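Long-range contacts in cellulosomal-scaffolding protein A (Clostridium thermocellum, PDB 4B9F), which probably binds crystalline cellulose through its family 3a carbohydrate-binding module, helping to hold the cellulosome on its substrate: residues N1-F6 / K23-G28; Y41-D46 / G111-N116; S72-T77 / L92-T97. One frame throughout, in Å; residues are numbered along the deposited sequence.

Contact 1 (N1-F6 / K23-G28)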
ATOM      1  N   ASN A   1     -14.531 -10.127   1.484  1.00 44.11           N
ATOM      2  CA  ASN A   1     -13.519 -11.093   1.888  1.00 40.53           C
ATOM      3  C   ASN A   1     -12.263 -10.935   1.048  1.00 28.18           C
ATOM      4  O   ASN A   1     -12.267 -11.204  -0.155  1.00 26.34           O
ATOM      5  CB  ASN A   1     -14.057 -12.515   1.771  1.00 49.02           C
ATOM      6  CG  ASN A   1     -15.394 -12.682   2.456  1.00 57.09           C
ATOM      7  OD1 ASN A   1     -15.747 -11.908   3.347  1.00 59.15           O
ATOM      8  ND2 ASN A   1     -16.150 -13.695   2.046  1.00 60.04           N
ATOM      9  N   LEU A   2     -11.188 -10.484   1.677  1.00 20.34           N
ATOM     10  CA  LEU A   2      -9.941 -10.305   0.947  1.00 19.03           C
ATOM     11  C   LEU A   2      -8.715 -10.702   1.750  1.00 18.19           C
ATOM     12  O   LEU A   2      -8.751 -10.763   2.986  1.00 22.68           O
ATOM     13  CB  LEU A   2      -9.818  -8.885   0.372  1.00 23.87           C
ATOM     14  CG  LEU A   2      -9.973  -7.640   1.242  1.00 26.87           C
ATOM     15  CD1 LEU A   2      -8.728  -7.389   2.081  1.00 31.93           C
ATOM     16  CD2 LEU A   2     -10.293  -6.423   0.368  1.00 26.25           C
ATOM     17  N   LYS A   3      -7.641 -10.999   1.025  1.00 15.68           N
ATOM     18  CA  LYS A   3      -6.347 -11.327   1.600  1.00 16.22           C
ATOM     19  C   LYS A   3      -5.367 -10.251   1.156  1.00 12.92           C
ATOM     20  O   LYS A   3      -5.394  -9.826   0.001  1.00 14.09           O
ATOM     21  CB  LYS A   3      -5.875 -12.690   1.085  1.00 19.96           C
ATOM     22  CG  LYS A   3      -4.436 -13.036   1.446  1.00 27.72           C
ATOM     23  CD  LYS A   3      -4.083 -14.476   1.089  1.00 32.36           C
ATOM     24  CE  LYS A   3      -4.079 -14.718  -0.414  1.00 37.49           C
ATOM     25  NZ  LYS A   3      -3.572 -16.084  -0.740  1.00 41.52           N
ATOM     26  N   VAL A   4      -4.503  -9.816   2.064  1.00 11.56           N
ATOM     27  CA  VAL A   4      -3.497  -8.817   1.731  1.00 10.51           C
ATOM     28  C   VAL A   4      -2.116  -9.399   1.989  1.00 10.75           C
ATOM     29  O   VAL A   4      -1.863  -9.954   3.059  1.00 13.51           O
ATOM     30  CB  VAL A   4      -3.673  -7.527   2.554  1.00 11.83           C
ATOM     31  CG1 VAL A   4      -2.563  -6.533   2.222  1.00 13.32           C
ATOM     32  CG2 VAL A   4      -5.059  -6.923   2.313  1.00 13.29           C
ATOM     33  N   GLU A   5      -1.245  -9.302   0.989  1.00 10.10           N
ATOM     34  CA  GLU A   5       0.143  -9.681   1.133  1.00 11.33           C
ATOM     35  C   GLU A   5       0.974  -8.445   0.828  1.00  9.56           C
ATOM     36  O   GLU A   5       0.521  -7.536   0.128  1.00  9.97           O
ATOM     37  CB  GLU A   5       0.489 -10.793   0.158  1.00 12.85           C
ATOM     38  CG  GLU A   5      -0.306 -12.052   0.365  1.00 12.74           C
ATOM     39  CD  GLU A   5      -0.067 -13.025  -0.758  1.00 18.12           C
ATOM     40  OE1 GLU A   5       0.898 -13.808  -0.672  1.00 25.78           O
ATOM     41  OE2 GLU A   5      -0.829 -12.988  -1.742  1.00 20.16           O
ATOM     42  N   PHE A   6       2.191  -8.420   1.351  1.00  9.76           N
ATOM     43  CA  PHE A   6       2.948  -7.190   1.386  1.00  9.87           C
ATOM     44  C   PHE A   6       4.442  -7.453   1.530  1.00  9.71           C
ATOM     45  O   PHE A   6       4.842  -8.439   2.144  1.00 10.86           O
ATOM     46  CB  PHE A   6       2.490  -6.350   2.588  1.00 10.43           C
ATOM     47  CG  PHE A   6       3.231  -5.067   2.692  1.00  9.98           C
ATOM     48  CD1 PHE A   6       2.854  -3.995   1.908  1.00 10.05           C
ATOM     49  CD2 PHE A   6       4.367  -4.958   3.487  1.00  9.45           C
ATOM     50  CE1 PHE A   6       3.578  -2.831   1.917  1.00 10.23           C
ATOM     51  CE2 PHE A   6       5.102  -3.791   3.510  1.00 10.18           C
ATOM     52  CZ  PHE A   6       4.712  -2.724   2.717  1.00 11.00           C
ATOM     53  N   LYS A  23      -0.242  -6.787  -2.554  1.00  9.24           N
ATOM     54  CA  LYS A  23      -1.026  -7.663  -3.422  1.00  9.63           C
ATOM     55  C   LYS A  23      -2.301  -8.030  -2.690  1.00 10.07           C
ATOM     56  O   LYS A  23      -2.251  -8.622  -1.608  1.00 12.23           O
ATOM     57  CB  LYS A  23      -0.254  -8.926  -3.814  1.00 11.69           C
ATOM     58  CG  LYS A  23      -1.029  -9.826  -4.784  1.00 14.40           C
ATOM     59  CD  LYS A  23      -0.120 -10.756  -5.578  1.00 20.64           C
ATOM     60  CE  LYS A  23       0.691 -11.655  -4.683  1.00 20.81           C
ATOM     61  NZ  LYS A  23       1.317 -12.746  -5.491  1.00 20.43           N
ATOM     62  N   VAL A  24      -3.440  -7.676  -3.272  1.00  9.47           N
ATOM     63  CA  VAL A  24      -4.725  -7.883  -2.615  1.00  9.66           C
ATOM     64  C   VAL A  24      -5.540  -8.864  -3.442  1.00  8.97           C
ATOM     65  O   VAL A  24      -5.748  -8.652  -4.642  1.00 10.56           O
ATOM     66  CB  VAL A  24      -5.497  -6.551  -2.491  1.00 11.05           C
ATOM     67  CG1 VAL A  24      -6.842  -6.771  -1.793  1.00 12.44           C
ATOM     68  CG2 VAL A  24      -4.661  -5.509  -1.763  1.00 13.01           C
ATOM     69  N   THR A  25      -5.992  -9.944  -2.811  1.00 10.49           N
ATOM     70  CA  THR A  25      -6.719 -10.989  -3.516  1.00 10.34           C
ATOM     71  C   THR A  25      -8.149 -11.072  -2.996  1.00 11.24           C
ATOM     72  O   THR A  25      -8.373 -11.084  -1.787  1.00 11.68           O
ATOM     73  CB  THR A  25      -6.027 -12.357  -3.331  1.00 13.08           C
ATOM     74  OG1 THR A  25      -4.671 -12.274  -3.795  1.00 13.41           O
ATOM     75  CG2 THR A  25      -6.766 -13.443  -4.098  1.00 14.17           C
ATOM     76  N   ASN A  26      -9.111 -11.148  -3.912  1.00 11.40           N
ATOM     77  CA  ASN A  26     -10.511 -11.331  -3.535  1.00 12.12           C
ATOM     78  C   ASN A  26     -10.787 -12.811  -3.329  1.00 14.34           C
ATOM     79  O   ASN A  26     -10.865 -13.572  -4.294  1.00 16.32           O
ATOM     80  CB  ASN A  26     -11.441 -10.772  -4.610  1.00 12.46           C
ATOM     81  CG  ASN A  26     -12.906 -10.826  -4.208  1.00 13.64           C
ATOM     82  OD1 ASN A  26     -13.271 -11.441  -3.200  1.00 15.15           O
ATOM     83  ND2 ASN A  26     -13.758 -10.183  -4.997  1.00 15.19           N
ATOM     84  N   THR A  27     -10.925 -13.208  -2.069  1.00 15.49           N
ATOM     85  CA  THR A  27     -11.140 -14.607  -1.712  1.00 20.95           C
ATOM     86  C   THR A  27     -12.613 -14.896  -1.431  1.00 20.49           C
ATOM     87  O   THR A  27     -12.967 -15.993  -0.994  1.00 22.20           O
ATOM     88  CB  THR A  27     -10.296 -15.007  -0.488  1.00 24.82           C
ATOM     89  OG1 THR A  27     -10.566 -14.107   0.592  1.00 29.55           O
ATOM     90  CG2 THR A  27      -8.806 -14.949  -0.818  1.00 26.03           C
ATOM     91  N   GLY A  28     -13.469 -13.912  -1.694  1.00 20.39           N
ATOM     92  CA  GLY A  28     -14.894 -14.050  -1.449  1.00 20.42           C
ATOM     93  C   GLY A  28     -15.667 -14.486  -2.679  1.00 21.16           C
ATOM     94  O   GLY A  28     -15.082 -14.883  -3.685  1.00 24.99           O
TER
HETATM   95  O   HOH W   1     -15.297 -10.523  -1.456  1.00 23.97           O
HETATM   96  O   HOH W   2      -3.076 -11.419  -1.820  1.00 14.54           O
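Strands 2-6 and 23-26 run antiparallel, their axes 4.7 Å apart at the closest, with K3 facing T25 and E5 facing K23 as hydrogen-bonded pairs and L2-N26 and V4-V24 as the non-hydrogen-bonded pairs between them. Four nearly straight backbone bonds join K3 to T25 and E5 to K23. Past N26 the strand gives way to a turn that stays close to N1, whose carbonyl O receives T27 N at 3.1 Å, with T27 OG1 adding a weak bond.

On the face carrying L2, V4 and V24, branched aliphatic groups suit a buried layer: L2 CD2 meets V24 CG1 at 4.1 Å, and the methyls V4 CG2 and V24 CG2 touch more loosely. L2 and V4 continue onto W151 of strand 148-151 in the opposing sheet, so this pair helps close the two layers of the beta-sandwich. N26 shares this face but serves as a turn-former. With CG anti to the backbone N (chi1 -175°), its OD1 accepts from G28 N at 2.9 Å, an Asx turn, while ND2 donates to L101 O and S30 O; an asparagine, having both donor and acceptor, can hold strand end and loop together.

The other face is polar and partly exposed, with F135 beside E5 and K23. These two lie side by side and point the same way, E5 OE2 reaching K23 CE at 3.6 Å. K23 NZ stops 4.3 Å from E5 OE2, beyond salt-bridge range. The chemistry thus divides by face: aliphatic groups seal the sandwich interior, whereas on the polar side charge attraction is probably modest and a water, 2.7 Å from E5 OE2, links the carboxylate to T25 OG1 and K23 O.

Contact 2 (Y41-D46 / G111-N116); sequences YYYTVD and GRFAKN. With CA (calcium ion), chain C.
K115 reaches across to V45 from strand 106-115. Its CB points toward 41-46, and CG stands anti to the carbonyl carbon (chi1 -66°). Beyond CG the chain is fully extended, so that the length of a lysine is spent on spanning the gap, and the side chain also touches Y121. CE passes V45 CG2 at 4.0 Å and lies still closer to V45 O. At the tip NZ donates to that carbonyl oxygen at 2.8 Å, tilted 19° from the carbonyl plane, with D46 O 2.9 Å from the same nitrogen.

The contact bridges the two sheets of the beta-sandwich, strand 37-43 in one and strand 106-115 in the other; K115 meets the loop that follows 37-43, which is also a calcium site. T44 binds the calcium ion through both O and OG1, a hydroxyl beside its own carbonyl being well placed for that. D46 binds through both carboxylate oxygens, and its OD2 lies 2.4 Å from the calcium ion, closer than OD1; T122, N125, D126 and a water complete the shell.

Between the sheets, large aromatic residues fill the distance. F113 lays CZ and CE1 over one face of the Y43 ring, CE1 coming 3.6 Å from Y43 CZ, with the planes 41° apart. Y43 OH hydrogen-bonds to Q51, a polar outlet for a buried tyrosine. Y41 CD2 meets the edge of the F113 ring, 4.2 Å from its CE2.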
ATOM      1  N   TYR A  41      -0.226   2.172   4.771  1.00  9.15           N
ATOM      2  CA  TYR A  41       1.146   1.851   5.128  1.00  8.81           C
ATOM      3  C   TYR A  41       1.609   2.867   6.178  1.00  7.81           C
ATOM      4  O   TYR A  41       1.733   4.053   5.880  1.00  8.54           O
ATOM      5  CB  TYR A  41       2.046   1.903   3.882  1.00  8.58           C
ATOM      6  CG  TYR A  41       3.485   1.582   4.207  1.00  8.39           C
ATOM      7  CD1 TYR A  41       3.923   0.264   4.265  1.00  9.03           C
ATOM      8  CD2 TYR A  41       4.408   2.590   4.496  1.00  9.77           C
ATOM      9  CE1 TYR A  41       5.230  -0.047   4.592  1.00  9.34           C
ATOM     10  CE2 TYR A  41       5.720   2.287   4.823  1.00  9.45           C
ATOM     11  CZ  TYR A  41       6.121   0.964   4.868  1.00  9.38           C
ATOM     12  OH  TYR A  41       7.406   0.620   5.196  1.00 10.78           O
ATOM     13  N   TYR A  42       1.854   2.391   7.400  1.00  8.60           N
ATOM     14  CA  TYR A  42       2.155   3.263   8.528  1.00  9.41           C
ATOM     15  C   TYR A  42       3.649   3.395   8.760  1.00  8.77           C
ATOM     16  O   TYR A  42       4.391   2.406   8.724  1.00  9.51           O
ATOM     17  CB  TYR A  42       1.531   2.702   9.804  1.00  9.84           C
ATOM     18  CG  TYR A  42       0.059   2.400   9.736  1.00  9.09           C
ATOM     19  CD1 TYR A  42      -0.884   3.387  10.016  1.00  9.44           C
ATOM     20  CD2 TYR A  42      -0.395   1.109   9.469  1.00  8.96           C
ATOM     21  CE1 TYR A  42      -2.243   3.102  10.003  1.00  9.15           C
ATOM     22  CE2 TYR A  42      -1.758   0.815   9.447  1.00  9.78           C
ATOM     23  CZ  TYR A  42      -2.670   1.818   9.720  1.00  8.72           C
ATOM     24  OH  TYR A  42      -4.013   1.518   9.726  1.00  9.76           O
ATOM     25  N   TYR A  43       4.094   4.609   9.052  1.00  9.39           N
ATOM     26  CA  TYR A  43       5.512   4.857   9.234  1.00  8.39           C
ATOM     27  C   TYR A  43       5.742   6.145  10.011  1.00  8.89           C
ATOM     28  O   TYR A  43       4.796   6.857  10.348  1.00  9.92           O
ATOM     29  CB  TYR A  43       6.208   4.918   7.860  1.00 10.06           C
ATOM     30  CG  TYR A  43       5.784   6.090   6.987  1.00  8.72           C
ATOM     31  CD1 TYR A  43       4.568   6.081   6.307  1.00  9.26           C
ATOM     32  CD2 TYR A  43       6.605   7.203   6.845  1.00 10.07           C
ATOM     33  CE1 TYR A  43       4.174   7.157   5.510  1.00  9.25           C
ATOM     34  CE2 TYR A  43       6.224   8.282   6.056  1.00  9.59           C
ATOM     35  CZ  TYR A  43       5.010   8.253   5.386  1.00  9.41           C
ATOM     36  OH  TYR A  43       4.624   9.308   4.593  1.00 10.74           O
ATOM     37  N   THR A  44       7.006   6.423  10.312  1.00 10.00           N
ATOM     38  CA  THR A  44       7.388   7.690  10.912  1.00 10.67           C
ATOM     39  C   THR A  44       8.129   8.511   9.867  1.00 10.33           C
ATOM     40  O   THR A  44       9.085   8.038   9.251  1.00 10.71           O
ATOM     41  CB  THR A  44       8.289   7.494  12.144  1.00 10.86           C
ATOM     42  OG1 THR A  44       9.331   6.559  11.827  1.00 10.87           O
ATOM     43  CG2 THR A  44       7.485   6.969  13.318  1.00 12.78           C
ATOM     44  N   VAL A  45       7.690   9.748   9.672  1.00 11.14           N
ATOM     45  CA  VAL A  45       8.202  10.575   8.584  1.00 11.49           C
ATOM     46  C   VAL A  45       9.665  11.018   8.763  1.00 11.55           C
ATOM     47  O   VAL A  45      10.340  11.302   7.778  1.00 11.96           O
ATOM     48  CB  VAL A  45       7.254  11.783   8.341  1.00 11.71           C
ATOM     49  CG1 VAL A  45       7.272  12.744   9.528  1.00 12.19           C
ATOM     50  CG2 VAL A  45       7.584  12.502   7.034  1.00 11.84           C
ATOM     51  N   ASP A  46      10.143  11.056  10.008  1.00 12.21           N
ATOM     52  CA  ASP A  46      11.527  11.439  10.329  1.00 12.64           C
ATOM     53  C   ASP A  46      11.873  12.840   9.819  1.00 12.30           C
ATOM     54  O   ASP A  46      12.833  13.019   9.061  1.00 13.62           O
ATOM     55  CB  ASP A  46      12.538  10.425   9.775  1.00 13.59           C
ATOM     56  CG  ASP A  46      12.144   8.984  10.056  1.00 15.22           C
ATOM     57  OD1 ASP A  46      11.745   8.659  11.198  1.00 15.24           O
ATOM     58  OD2 ASP A  46      12.222   8.169   9.121  1.00 13.88           O
ATOM     59  N   GLY A 111       4.233   0.487  -5.141  1.00 10.07           N
ATOM     60  CA  GLY A 111       4.166   1.887  -4.764  1.00 10.88           C
ATOM     61  C   GLY A 111       5.518   2.485  -4.454  1.00  9.87           C
ATOM     62  O   GLY A 111       6.476   1.768  -4.183  1.00 10.62           O
ATOM     63  N   ARG A 112       5.592   3.811  -4.479  1.00  9.37           N
ATOM     64  CA  ARG A 112       6.841   4.492  -4.200  1.00  9.76           C
ATOM     65  C   ARG A 112       6.531   5.884  -3.687  1.00  8.41           C
ATOM     66  O   ARG A 112       5.645   6.566  -4.215  1.00  9.70           O
ATOM     67  CB  ARG A 112       7.680   4.587  -5.476  1.00 10.81           C
ATOM     68  CG  ARG A 112       9.043   5.223  -5.281  1.00 12.97           C
ATOM     69  CD  ARG A 112       9.933   4.942  -6.483  1.00 14.95           C
ATOM     70  NE  ARG A 112       9.313   5.406  -7.713  1.00 16.31           N
ATOM     71  CZ  ARG A 112       9.384   6.661  -8.155  1.00 15.87           C
ATOM     72  NH1 ARG A 112      10.074   7.569  -7.471  1.00 15.59           N
ATOM     73  NH2 ARG A 112       8.769   7.011  -9.283  1.00 17.76           N
ATOM     74  N   PHE A 113       7.251   6.320  -2.663  1.00  8.05           N
ATOM     75  CA  PHE A 113       7.088   7.703  -2.218  1.00  8.27           C
ATOM     76  C   PHE A 113       8.384   8.305  -1.703  1.00  8.22           C
ATOM     77  O   PHE A 113       9.306   7.587  -1.299  1.00  9.60           O
ATOM     78  CB  PHE A 113       5.902   7.892  -1.256  1.00  8.72           C
ATOM     79  CG  PHE A 113       6.041   7.215   0.081  1.00  8.72           C
ATOM     80  CD1 PHE A 113       6.632   7.881   1.147  1.00  9.83           C
ATOM     81  CD2 PHE A 113       5.495   5.955   0.306  1.00  9.11           C
ATOM     82  CE1 PHE A 113       6.695   7.300   2.410  1.00 10.64           C
ATOM     83  CE2 PHE A 113       5.567   5.365   1.561  1.00 10.45           C
ATOM     84  CZ  PHE A 113       6.173   6.036   2.610  1.00 11.10           C
ATOM     85  N   ALA A 114       8.445   9.632  -1.735  1.00  8.49           N
ATOM     86  CA  ALA A 114       9.630  10.356  -1.322  1.00  8.65           C
ATOM     87  C   ALA A 114       9.242  11.725  -0.814  1.00  8.55           C
ATOM     88  O   ALA A 114       8.160  12.241  -1.123  1.00 11.13           O
ATOM     89  CB  ALA A 114      10.576  10.513  -2.500  1.00 10.13           C
ATOM     90  N   LYS A 115      10.142  12.321  -0.047  1.00  9.32           N
ATOM     91  CA  LYS A 115      10.001  13.718   0.336  1.00 10.09           C
ATOM     92  C   LYS A 115      10.356  14.590  -0.861  1.00 10.90           C
ATOM     93  O   LYS A 115      11.191  14.213  -1.688  1.00 11.30           O
ATOM     94  CB  LYS A 115      10.911  14.038   1.510  1.00 11.39           C
ATOM     95  CG  LYS A 115      10.503  13.305   2.777  1.00 13.12           C
ATOM     96  CD  LYS A 115      11.552  13.450   3.847  1.00 15.64           C
ATOM     97  CE  LYS A 115      11.082  12.820   5.127  1.00 17.32           C
ATOM     98  NZ  LYS A 115      12.069  12.920   6.232  1.00 16.35           N
ATOM     99  N   ASN A 116       9.729  15.753  -0.964  1.00 12.97           N
ATOM    100  CA  ASN A 116       9.935  16.562  -2.157  1.00 14.03           C
ATOM    101  C   ASN A 116      11.359  17.107  -2.274  1.00 14.46           C
ATOM    102  O   ASN A 116      11.793  17.483  -3.365  1.00 16.46           O
ATOM    103  CB  ASN A 116       8.865  17.655  -2.266  1.00 15.81           C
ATOM    104  CG  ASN A 116       7.466  17.081  -2.549  1.00 17.09           C
ATOM    105  OD1 ASN A 116       7.286  15.860  -2.639  1.00 19.72           O
ATOM    106  ND2 ASN A 116       6.470  17.957  -2.668  1.00 18.64           N
TER
HETATM  107 CA    CA C 153      10.817   6.391   9.844  1.00 10.56          CA
HETATM  108  O   HOH W   3      10.505   6.245   7.372  1.00 10.92           O

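Contact 3 (S72-T77 / L92-T97)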
ATOM      1  N   SER A  72      -1.951   4.047 -13.625  0.50 11.21           N
ATOM      2  CA  SER A  72      -2.361   5.441 -13.484  0.50 13.47           C
ATOM      3  C   SER A  72      -3.698   5.625 -12.763  0.50 13.08           C
ATOM      4  O   SER A  72      -4.186   6.750 -12.619  0.50 16.45           O
ATOM      5  CB  SER A  72      -2.380   6.130 -14.851  0.50 16.31           C
ATOM      6  OG  SER A  72      -1.090   6.094 -15.430  0.50 17.52           O
ATOM      7  N   ASN A  73      -4.279   4.521 -12.300  1.00 11.40           N
ATOM      8  CA  ASN A  73      -5.501   4.575 -11.495  1.00 11.03           C
ATOM      9  C   ASN A  73      -5.221   4.522  -9.995  1.00  9.94           C
ATOM     10  O   ASN A  73      -6.145   4.622  -9.176  1.00 11.54           O
ATOM     11  CB  ASN A  73      -6.452   3.431 -11.841  1.00 13.41           C
ATOM     12  CG  ASN A  73      -6.949   3.489 -13.260  1.00 15.44           C
ATOM     13  OD1 ASN A  73      -6.814   4.508 -13.946  1.00 19.65           O
ATOM     14  ND2 ASN A  73      -7.540   2.388 -13.711  1.00 18.90           N
ATOM     15  N   VAL A  74      -3.953   4.345  -9.640  1.00  9.25           N
ATOM     16  CA  VAL A  74      -3.564   4.186  -8.243  1.00  9.26           C
ATOM     17  C   VAL A  74      -3.107   5.518  -7.650  1.00  9.70           C
ATOM     18  O   VAL A  74      -2.115   6.110  -8.090  1.00 11.52           O
ATOM     19  CB  VAL A  74      -2.451   3.131  -8.099  1.00  8.92           C
ATOM     20  CG1 VAL A  74      -2.076   2.949  -6.634  1.00 10.24           C
ATOM     21  CG2 VAL A  74      -2.901   1.809  -8.704  1.00 11.02           C
ATOM     22  N   LYS A  75      -3.856   5.984  -6.654  1.00  9.32           N
ATOM     23  CA  LYS A  75      -3.606   7.269  -6.020  1.00  9.50           C
ATOM     24  C   LYS A  75      -2.991   7.083  -4.647  1.00  8.20           C
ATOM     25  O   LYS A  75      -3.288   6.106  -3.955  1.00  9.94           O
ATOM     26  CB  LYS A  75      -4.918   8.038  -5.852  1.00 13.16           C
ATOM     27  CG  LYS A  75      -5.669   8.327  -7.140  1.00 18.68           C
ATOM     28  CD  LYS A  75      -6.975   9.064  -6.869  1.00 27.45           C
ATOM     29  CE  LYS A  75      -8.013   8.157  -6.230  1.00 33.26           C
ATOM     30  NZ  LYS A  75      -9.293   8.881  -6.007  1.00 39.01           N
ATOM     31  N   GLY A  76      -2.203   8.062  -4.217  1.00  8.80           N
ATOM     32  CA  GLY A  76      -1.633   8.039  -2.886  1.00  8.93           C
ATOM     33  C   GLY A  76      -1.774   9.374  -2.199  1.00  9.05           C
ATOM     34  O   GLY A  76      -1.546  10.426  -2.800  1.00  9.72           O
ATOM     35  N   THR A  77      -2.159   9.321  -0.927  1.00  8.60           N
ATOM     36  CA  THR A  77      -2.311  10.504  -0.103  1.00 10.03           C
ATOM     37  C   THR A  77      -1.627  10.255   1.239  1.00  8.66           C
ATOM     38  O   THR A  77      -1.528   9.109   1.687  1.00 10.63           O
ATOM     39  CB  THR A  77      -3.805  10.795   0.151  1.00 15.78           C
ATOM     40  OG1 THR A  77      -4.565  10.553  -1.038  1.00 17.39           O
ATOM     41  CG2 THR A  77      -3.982  12.232   0.570  1.00 19.36           C
ATOM     42  N   LEU A  92       0.691   6.388   4.498  1.00  8.65           N
ATOM     43  CA  LEU A  92       0.317   6.499   3.107  1.00  8.34           C
ATOM     44  C   LEU A  92      -0.994   5.752   2.937  1.00  8.30           C
ATOM     45  O   LEU A  92      -1.132   4.599   3.370  1.00  8.91           O
ATOM     46  CB  LEU A  92       1.388   5.862   2.228  1.00  8.51           C
ATOM     47  CG  LEU A  92       0.990   5.568   0.780  1.00  8.91           C
ATOM     48  CD1 LEU A  92       0.906   6.854  -0.032  1.00 10.42           C
ATOM     49  CD2 LEU A  92       1.960   4.591   0.127  1.00 10.84           C
ATOM     50  N   GLU A  93      -1.974   6.420   2.345  1.00  8.12           N
ATOM     51  CA  GLU A  93      -3.214   5.775   1.973  1.00  8.69           C
ATOM     52  C   GLU A  93      -3.246   5.612   0.472  1.00  8.39           C
ATOM     53  O   GLU A  93      -3.175   6.606  -0.266  1.00  9.09           O
ATOM     54  CB  GLU A  93      -4.413   6.601   2.412  1.00 10.39           C
ATOM     55  CG  GLU A  93      -5.725   5.890   2.134  1.00 12.65           C
ATOM     56  CD  GLU A  93      -6.910   6.828   2.091  1.00 18.70           C
ATOM     57  OE1 GLU A  93      -7.013   7.616   1.120  1.00 21.70           O
ATOM     58  OE2 GLU A  93      -7.741   6.768   3.020  1.00 17.59           O
ATOM     59  N   ILE A  94      -3.321   4.363   0.027  1.00  8.34           N
ATOM     60  CA  ILE A  94      -3.441   4.050  -1.386  1.00  8.47           C
ATOM     61  C   ILE A  94      -4.919   3.861  -1.694  1.00  9.33           C
ATOM     62  O   ILE A  94      -5.635   3.174  -0.956  1.00 10.01           O
ATOM     63  CB  ILE A  94      -2.617   2.789  -1.765  1.00 10.42           C
ATOM     64  CG1 ILE A  94      -1.118   3.080  -1.604  1.00 12.05           C
ATOM     65  CG2 ILE A  94      -2.936   2.363  -3.195  1.00 12.85           C
ATOM     66  CD1 ILE A  94      -0.220   1.870  -1.805  1.00 13.44           C
ATOM     67  N   SER A  95      -5.365   4.481  -2.780  1.00  8.97           N
ATOM     68  CA  SER A  95      -6.735   4.347  -3.251  1.00  9.55           C
ATOM     69  C   SER A  95      -6.747   4.175  -4.772  1.00  9.72           C
ATOM     70  O   SER A  95      -5.690   4.213  -5.425  1.00  9.79           O
ATOM     71  CB  SER A  95      -7.576   5.556  -2.823  1.00 13.00           C
ATOM     72  OG  SER A  95      -7.018   6.754  -3.335  1.00 13.64           O
ATOM     73  N   PHE A  96      -7.943   3.989  -5.328  1.00  9.60           N
ATOM     74  CA  PHE A  96      -8.097   3.640  -6.740  1.00  9.90           C
ATOM     75  C   PHE A  96      -9.193   4.483  -7.355  1.00 11.15           C
ATOM     76  O   PHE A  96     -10.244   4.697  -6.736  1.00 11.72           O
ATOM     77  CB  PHE A  96      -8.450   2.158  -6.896  1.00 10.00           C
ATOM     78  CG  PHE A  96      -7.472   1.245  -6.228  1.00 10.55           C
ATOM     79  CD1 PHE A  96      -7.591   0.937  -4.875  1.00 10.21           C
ATOM     80  CD2 PHE A  96      -6.408   0.709  -6.941  1.00 11.38           C
ATOM     81  CE1 PHE A  96      -6.668   0.124  -4.243  1.00 11.51           C
ATOM     82  CE2 PHE A  96      -5.482  -0.124  -6.314  1.00 12.90           C
ATOM     83  CZ  PHE A  96      -5.618  -0.415  -4.963  1.00 13.08           C
ATOM     84  N   THR A  97      -8.960   4.937  -8.581  1.00 11.02           N
ATOM     85  CA  THR A  97      -9.935   5.765  -9.276  1.00 12.11           C
ATOM     86  C   THR A  97     -11.122   4.956  -9.783  1.00 13.82           C
ATOM     87  O   THR A  97     -12.183   5.510 -10.063  1.00 18.23           O
ATOM     88  CB  THR A  97      -9.303   6.520 -10.451  1.00 13.66           C
ATOM     89  OG1 THR A  97      -8.788   5.581 -11.401  1.00 15.96           O
ATOM     90  CG2 THR A  97      -8.175   7.432  -9.964  1.00 16.05           C
TER
HETATM   91  O   HOH W   4     -11.475   6.516  -5.155  1.00 31.95           O
HETATM   92  O   HOH W   5      -5.470   7.726  -1.277  1.00 15.55           O
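Five backbone hydrogen bonds tie 72-77 to 92-97, pairing K75 with S95 and T77 with E93 in both directions and adding T97 N to N73 O. The E93 N bond to T77 O, 2.8 Å long, is nearly straight at hydrogen (175°). One water gathers the polar side chains: it donates to E93 O and E93 OE1 and accepts from S95 OG, 2.8 Å away, and, in one of the two T77 conformers, from T77 OG1. Short hydroxyl residues beside a glutamate provide both donors and acceptors for this cluster.

K75 lies on the same face. Bent at chi3 (-72°), its chain brings CE to 3.4 Å from S95 OG and runs CD over T97 CG2, so the aliphatic part of the lysine is packed while NZ bonds weakly to a water held by F96 O. At the strand end T97 OG1 presses against N73 CB at 3.2 Å, the two side chains crossing at about a right angle.

The opposite face is apolar. V74 divides its methyls: CG1 meets I94 CG2 at 3.6 Å, and CG2 meets F96 CE2 at 4.0 Å. G76, facing I94, has no side chain, and L92 CD1 comes 4.0 Å from G76 CA, passing close to the glycine backbone.

Strands 74-85 and 88-96 form a beta hairpin at the border of the five-strand sheet, with 74-85 outermost and 88-96 joined on its other side to 37-43. V74 and F96 both pack on I109 of strand 106-115, and V74 also reaches F53 of strand 51-61, both strands of the facing sheet.

From the N terminus, contact 1 closes first, pairing strand 2-8 with strand 20-26 inside the six-strand sheet. The chain then crosses to the five-strand sheet, where 41-46 opens contact 2, a loop that closes only at 111-116, back in the first sheet beside strand 20-26. Contact 3 opens and closes within that long loop and forms the hairpin whose strand 88-96 neighbours strand 37-43. Contacts 1 and 3 do not touch, but contact 2 meets both: F6 packs on Y41, while the Y41 carbonyl probably bonds to L92 N and F113 packs on L92. Contacts 1 and 3 each pair two strands within one sheet, and contact 2 packs the two sheets together.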